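Local coordinates for protein transcriptional regulator, TetR family (Thermus thermophilus, PDB 3VPR) that probably binds DNA through a helix-turn-helix motif and represses transcription, as a dimeric regulator of the TetR family, at residues 80-91 with 168-178. Residues are numbered along the deposited sequence; the frame is centred on the assembly and turned at random.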
loop_
_atom_site.group_PDB
_atom_site.type_symbol
_atom_site.label_atom_id
_atom_site.label_comp_id
_atom_site.label_asym_id
_atom_site.label_seq_id
_atom_site.Cartn_x
_atom_site.Cartn_y
_atom_site.Cartn_z
ATOM N N ARG A 80 19.971 -4.547 3.373
ATOM C CA ARG A 80 19.522 -5.691 2.579
ATOM C C ARG A 80 18.890 -6.780 3.440
ATOM O O ARG A 80 17.850 -7.351 3.084
ATOM C CB ARG A 80 20.684 -6.277 1.768
ATOM C CG ARG A 80 20.259 -7.428 0.838
ATOM C CD ARG A 80 21.383 -7.854 -0.128
ATOM N NE ARG A 80 22.443 -8.637 0.512
ATOM C CZ ARG A 80 22.325 -9.907 0.903
ATOM N NH1 ARG A 80 21.189 -10.569 0.726
ATOM N NH2 ARG A 80 23.352 -10.520 1.474
ATOM N N ARG A 81 19.516 -7.063 4.577
ATOM C CA ARG A 81 18.991 -8.077 5.471
ATOM C C ARG A 81 17.651 -7.620 6.019
ATOM O O ARG A 81 16.716 -8.395 6.110
ATOM C CB ARG A 81 19.975 -8.346 6.605
ATOM C CG ARG A 81 21.365 -8.707 6.101
ATOM C CD ARG A 81 22.051 -9.680 7.033
ATOM N NE ARG A 81 21.436 -10.998 6.941
ATOM C CZ ARG A 81 21.402 -11.878 7.934
ATOM N NH1 ARG A 81 21.949 -11.583 9.109
ATOM N NH2 ARG A 81 20.813 -13.055 7.754
ATOM N N PHE A 82 17.546 -6.352 6.379
ATOM C CA PHE A 82 16.282 -5.862 6.884
ATOM C C PHE A 82 15.173 -6.101 5.843
ATOM O O PHE A 82 14.131 -6.681 6.150
ATOM C CB PHE A 82 16.388 -4.378 7.197
ATOM C CG PHE A 82 15.118 -3.773 7.734
ATOM C CD1 PHE A 82 14.074 -3.423 6.881
ATOM C CD2 PHE A 82 14.977 -3.527 9.099
ATOM C CE1 PHE A 82 12.907 -2.825 7.385
ATOM C CE2 PHE A 82 13.827 -2.936 9.603
ATOM C CZ PHE A 82 12.791 -2.582 8.750
HETATM N N MSE A 83 15.417 -5.680 4.604
HETATM C CA MSE A 83 14.421 -5.821 3.550
HETATM C C MSE A 83 14.052 -7.275 3.254
HETATM O O MSE A 83 12.869 -7.597 3.096
HETATM C CB MSE A 83 14.906 -5.114 2.282
HETATM C CG MSE A 83 15.064 -3.610 2.463
HETATM SE SE MSE A 83 15.843 -2.693 0.926
HETATM C CE MSE A 83 14.301 -2.809 -0.287
ATOM N N GLU A 84 15.051 -8.149 3.196
ATOM C CA GLU A 84 14.794 -9.561 2.926
ATOM C C GLU A 84 14.091 -10.283 4.073
ATOM O O GLU A 84 13.185 -11.079 3.840
ATOM C CB GLU A 84 16.096 -10.277 2.565
ATOM C CG GLU A 84 16.589 -9.900 1.175
ATOM C CD GLU A 84 17.777 -10.717 0.713
ATOM O OE1 GLU A 84 17.693 -11.963 0.736
ATOM O OE2 GLU A 84 18.791 -10.114 0.316
ATOM N N ALA A 85 14.503 -10.006 5.307
ATOM C CA ALA A 85 13.877 -10.626 6.466
ATOM C C ALA A 85 12.415 -10.178 6.513
ATOM O O ALA A 85 11.529 -10.975 6.792
ATOM C CB ALA A 85 14.611 -10.205 7.758
ATOM N N HIS A 86 12.168 -8.900 6.227
ATOM C CA HIS A 86 10.808 -8.360 6.227
ATOM C C HIS A 86 9.938 -9.117 5.228
ATOM O O HIS A 86 8.878 -9.617 5.579
ATOM C CB HIS A 86 10.842 -6.867 5.871
ATOM C CG HIS A 86 9.492 -6.219 5.793
ATOM N ND1 HIS A 86 9.143 -5.135 6.571
ATOM C CD2 HIS A 86 8.418 -6.486 5.014
ATOM C CE1 HIS A 86 7.910 -4.764 6.274
ATOM N NE2 HIS A 86 7.448 -5.567 5.334
ATOM N N ALA A 87 10.408 -9.205 3.988
ATOM C CA ALA A 87 9.696 -9.882 2.905
ATOM C C ALA A 87 9.520 -11.379 3.144
ATOM O O ALA A 87 8.490 -11.952 2.792
ATOM C CB ALA A 87 10.434 -9.651 1.570
ATOM N N ARG A 88 10.531 -12.018 3.720
ATOM C CA ARG A 88 10.430 -13.444 3.996
ATOM C C ARG A 88 9.375 -13.681 5.070
ATOM O O ARG A 88 8.510 -14.540 4.923
ATOM C CB ARG A 88 11.771 -14.015 4.457
ATOM C CG ARG A 88 11.639 -15.415 5.036
ATOM C CD ARG A 88 12.976 -16.076 5.295
ATOM N NE ARG A 88 13.495 -16.728 4.100
ATOM C CZ ARG A 88 14.527 -17.564 4.083
ATOM N NH1 ARG A 88 15.173 -17.865 5.204
ATOM N NH2 ARG A 88 14.916 -18.101 2.937
ATOM N N TYR A 89 9.441 -12.910 6.149
ATOM C CA TYR A 89 8.472 -13.058 7.222
ATOM C C TYR A 89 7.067 -12.808 6.677
ATOM O O TYR A 89 6.132 -13.539 6.979
ATOM C CB TYR A 89 8.758 -12.067 8.344
ATOM C CG TYR A 89 7.902 -12.311 9.555
ATOM C CD1 TYR A 89 8.237 -13.299 10.474
ATOM C CD2 TYR A 89 6.740 -11.576 9.770
ATOM C CE1 TYR A 89 7.442 -13.558 11.577
ATOM C CE2 TYR A 89 5.933 -11.822 10.877
ATOM C CZ TYR A 89 6.289 -12.818 11.777
ATOM O OH TYR A 89 5.496 -13.083 12.874
ATOM N N PHE A 90 6.920 -11.758 5.877
ATOM C CA PHE A 90 5.624 -11.428 5.299
ATOM C C PHE A 90 5.032 -12.623 4.550
ATOM O O PHE A 90 3.872 -12.979 4.748
ATOM C CB PHE A 90 5.768 -10.237 4.347
ATOM C CG PHE A 90 4.749 -10.220 3.243
ATOM C CD1 PHE A 90 3.411 -9.946 3.518
ATOM C CD2 PHE A 90 5.127 -10.491 1.920
ATOM C CE1 PHE A 90 2.449 -9.937 2.489
ATOM C CE2 PHE A 90 4.175 -10.486 0.881
ATOM C CZ PHE A 90 2.834 -10.209 1.167
ATOM N N GLU A 91 5.844 -13.249 3.704
ATOM C CA GLU A 91 5.396 -14.384 2.915
ATOM C C GLU A 91 5.082 -15.655 3.706
ATOM O O GLU A 91 4.178 -16.398 3.337
ATOM C CB GLU A 91 6.429 -14.710 1.831
ATOM C CG GLU A 91 6.167 -16.039 1.120
ATOM C CD GLU A 91 6.948 -16.180 -0.174
ATOM O OE1 GLU A 91 8.172 -15.913 -0.168
ATOM O OE2 GLU A 91 6.336 -16.566 -1.194
HETATM N N MSE A 168 7.369 -16.766 -7.781
HETATM C CA MSE A 168 8.247 -15.681 -7.343
HETATM C C MSE A 168 8.459 -15.667 -5.833
HETATM O O MSE A 168 7.512 -15.803 -5.058
HETATM C CB MSE A 168 7.690 -14.327 -7.795
HETATM C CG MSE A 168 7.921 -14.030 -9.269
HETATM SE SE MSE A 168 6.959 -15.202 -10.474
HETATM C CE MSE A 168 6.120 -13.856 -11.584
ATOM N N ARG A 169 9.713 -15.498 -5.427
ATOM C CA ARG A 169 10.069 -15.476 -4.015
ATOM C C ARG A 169 10.081 -14.042 -3.489
ATOM O O ARG A 169 10.821 -13.198 -3.989
ATOM C CB ARG A 169 11.444 -16.120 -3.825
ATOM C CG ARG A 169 11.778 -16.485 -2.387
ATOM C CD ARG A 169 13.188 -17.054 -2.289
ATOM N NE ARG A 169 13.480 -17.602 -0.968
ATOM C CZ ARG A 169 12.901 -18.687 -0.465
ATOM N NH1 ARG A 169 11.994 -19.348 -1.172
ATOM N NH2 ARG A 169 13.228 -19.111 0.749
ATOM N N ALA A 170 9.253 -13.775 -2.483
ATOM C CA ALA A 170 9.155 -12.443 -1.895
ATOM C C ALA A 170 10.521 -11.888 -1.512
ATOM O O ALA A 170 10.796 -10.700 -1.681
ATOM C CB ALA A 170 8.258 -12.479 -0.682
ATOM N N GLU A 171 11.380 -12.754 -0.999
ATOM C CA GLU A 171 12.711 -12.344 -0.596
ATOM C C GLU A 171 13.609 -11.987 -1.788
ATOM O O GLU A 171 14.470 -11.108 -1.678
ATOM C CB GLU A 171 13.330 -13.455 0.248
ATOM C CG GLU A 171 14.826 -13.372 0.436
ATOM C CD GLU A 171 15.290 -14.275 1.557
ATOM O OE1 GLU A 171 14.802 -15.425 1.628
ATOM O OE2 GLU A 171 16.140 -13.836 2.363
ATOM N N GLU A 172 13.425 -12.664 -2.920
ATOM C CA GLU A 172 14.239 -12.365 -4.099
ATOM C C GLU A 172 13.804 -11.019 -4.655
ATOM O O GLU A 172 14.626 -10.214 -5.076
ATOM C CB GLU A 172 14.098 -13.467 -5.154
ATOM C CG GLU A 172 14.849 -14.754 -4.795
ATOM C CD GLU A 172 16.365 -14.565 -4.748
ATOM O OE1 GLU A 172 16.979 -14.410 -5.825
ATOM O OE2 GLU A 172 16.944 -14.568 -3.637
ATOM N N VAL A 173 12.501 -10.783 -4.648
ATOM C CA VAL A 173 11.944 -9.509 -5.084
ATOM C C VAL A 173 12.572 -8.424 -4.197
ATOM O O VAL A 173 12.995 -7.364 -4.670
ATOM C CB VAL A 173 10.419 -9.475 -4.857
ATOM C CG1 VAL A 173 9.884 -8.074 -5.125
ATOM C CG2 VAL A 173 9.740 -10.509 -5.740
ATOM N N ALA A 174 12.630 -8.702 -2.901
ATOM C CA ALA A 174 13.191 -7.755 -1.946
ATOM C C ALA A 174 14.658 -7.490 -2.255
ATOM O O ALA A 174 15.152 -6.380 -2.041
ATOM C CB ALA A 174 13.043 -8.294 -0.537
ATOM N N ARG A 175 15.350 -8.504 -2.770
ATOM C CA ARG A 175 16.764 -8.346 -3.089
ATOM C C ARG A 175 16.941 -7.436 -4.302
ATOM O O ARG A 175 17.868 -6.620 -4.348
ATOM C CB ARG A 175 17.420 -9.705 -3.348
ATOM C CG ARG A 175 18.915 -9.613 -3.564
ATOM C CD ARG A 175 19.572 -10.974 -3.447
ATOM N NE ARG A 175 19.306 -11.591 -2.149
ATOM C CZ ARG A 175 19.823 -12.749 -1.748
ATOM N NH1 ARG A 175 19.523 -13.233 -0.551
ATOM N NH2 ARG A 175 20.647 -13.421 -2.542
ATOM N N ALA A 176 16.049 -7.580 -5.277
ATOM C CA ALA A 176 16.101 -6.745 -6.471
ATOM C C ALA A 176 15.763 -5.306 -6.076
ATOM O O ALA A 176 16.330 -4.360 -6.623
ATOM C CB ALA A 176 15.124 -7.255 -7.521
ATOM N N TYR A 177 14.847 -5.141 -5.116
ATOM C CA TYR A 177 14.478 -3.803 -4.648
ATOM C C TYR A 177 15.669 -3.166 -3.936
ATOM O O TYR A 177 15.916 -1.958 -4.055
ATOM C CB TYR A 177 13.293 -3.854 -3.673
ATOM C CG TYR A 177 11.930 -4.018 -4.311
ATOM C CD1 TYR A 177 11.682 -3.582 -5.611
ATOM C CD2 TYR A 177 10.870 -4.540 -3.585
ATOM C CE1 TYR A 177 10.407 -3.660 -6.162
ATOM C CE2 TYR A 177 9.594 -4.621 -4.124
ATOM C CZ TYR A 177 9.367 -4.177 -5.410
ATOM O OH TYR A 177 8.087 -4.210 -5.916
ATOM N N HIS A 178 16.418 -3.982 -3.198
ATOM C CA HIS A 178 17.576 -3.471 -2.474
ATOM C C HIS A 178 18.633 -2.956 -3.436
ATOM O O HIS A 178 19.213 -1.880 -3.229
ATOM C CB HIS A 178 18.177 -4.546 -1.564
ATOM C CG HIS A 178 19.480 -4.142 -0.953
ATOM N ND1 HIS A 178 20.696 -4.460 -1.519
ATOM C CD2 HIS A 178 19.758 -3.389 0.138
ATOM C CE1 HIS A 178 21.666 -3.921 -0.804
ATOM N NE2 HIS A 178 21.125 -3.264 0.206
HETATM O O HOH W 1 10.447 -14.983 0.673
#
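Arg80 lies across the ring of His178 where helix 75-92 runs almost antiparallel to helix 170-183, the short segments meeting at 154° with their axes 7.9 Å apart. Its CB sits over the centre of the imidazole face, 3.4 Å from the ring centroid, a CH-pi contact. CG continues above the ring's CG and ND1, and CD past ND1 toward CE1; the ring's NE2 is bonded to the carbonyl of Lys76, which fixes its rotation. With CG anti to the backbone N (chi1 -176°) the chain runs out over the ring, and a bend at chi3 swings the guanidinium toward Glu84 and Arg175. At the tip, NH1 pairs with OE2 of Glu84 in a salt bridge modelled so short that its length is doubtful, and lies over one face of the Arg175 guanidinium, while NH2 reaches Glu77.

Glu84 is shared: Arg175 grips it side-on, NH1 to OE1 at 2.6 Å, nearly straight and on the syn lone pair, and NE to OE2 at 2.9 Å from above the carboxylate plane. The two arginines probably offset the close approach of Glu84 OE1 to Glu171 OE2. Glu171 turns its OE1 to Arg88, whose NH2 stands 3.0 Å away in a second salt bridge.

Between the helices small residues allow the close approach: Ala87 CB packs 3.6 Å from Ala174 CB and also against Ala170. At the start of helix 170-183, Glu91 OE1 accepts a weak bond from Ala170 N, 3.3 Å long, and one water joins the same oxygen to Glu171 N.

This antiparallel pair belongs to the all-helical C-terminal domain. Helix 144-161 packs on both members, touching His86, Phe90, Ala170 and Tyr177; helices 47-70 and 109-135 cover Phe82, and the second subunit meets Ala176 and Tyr177.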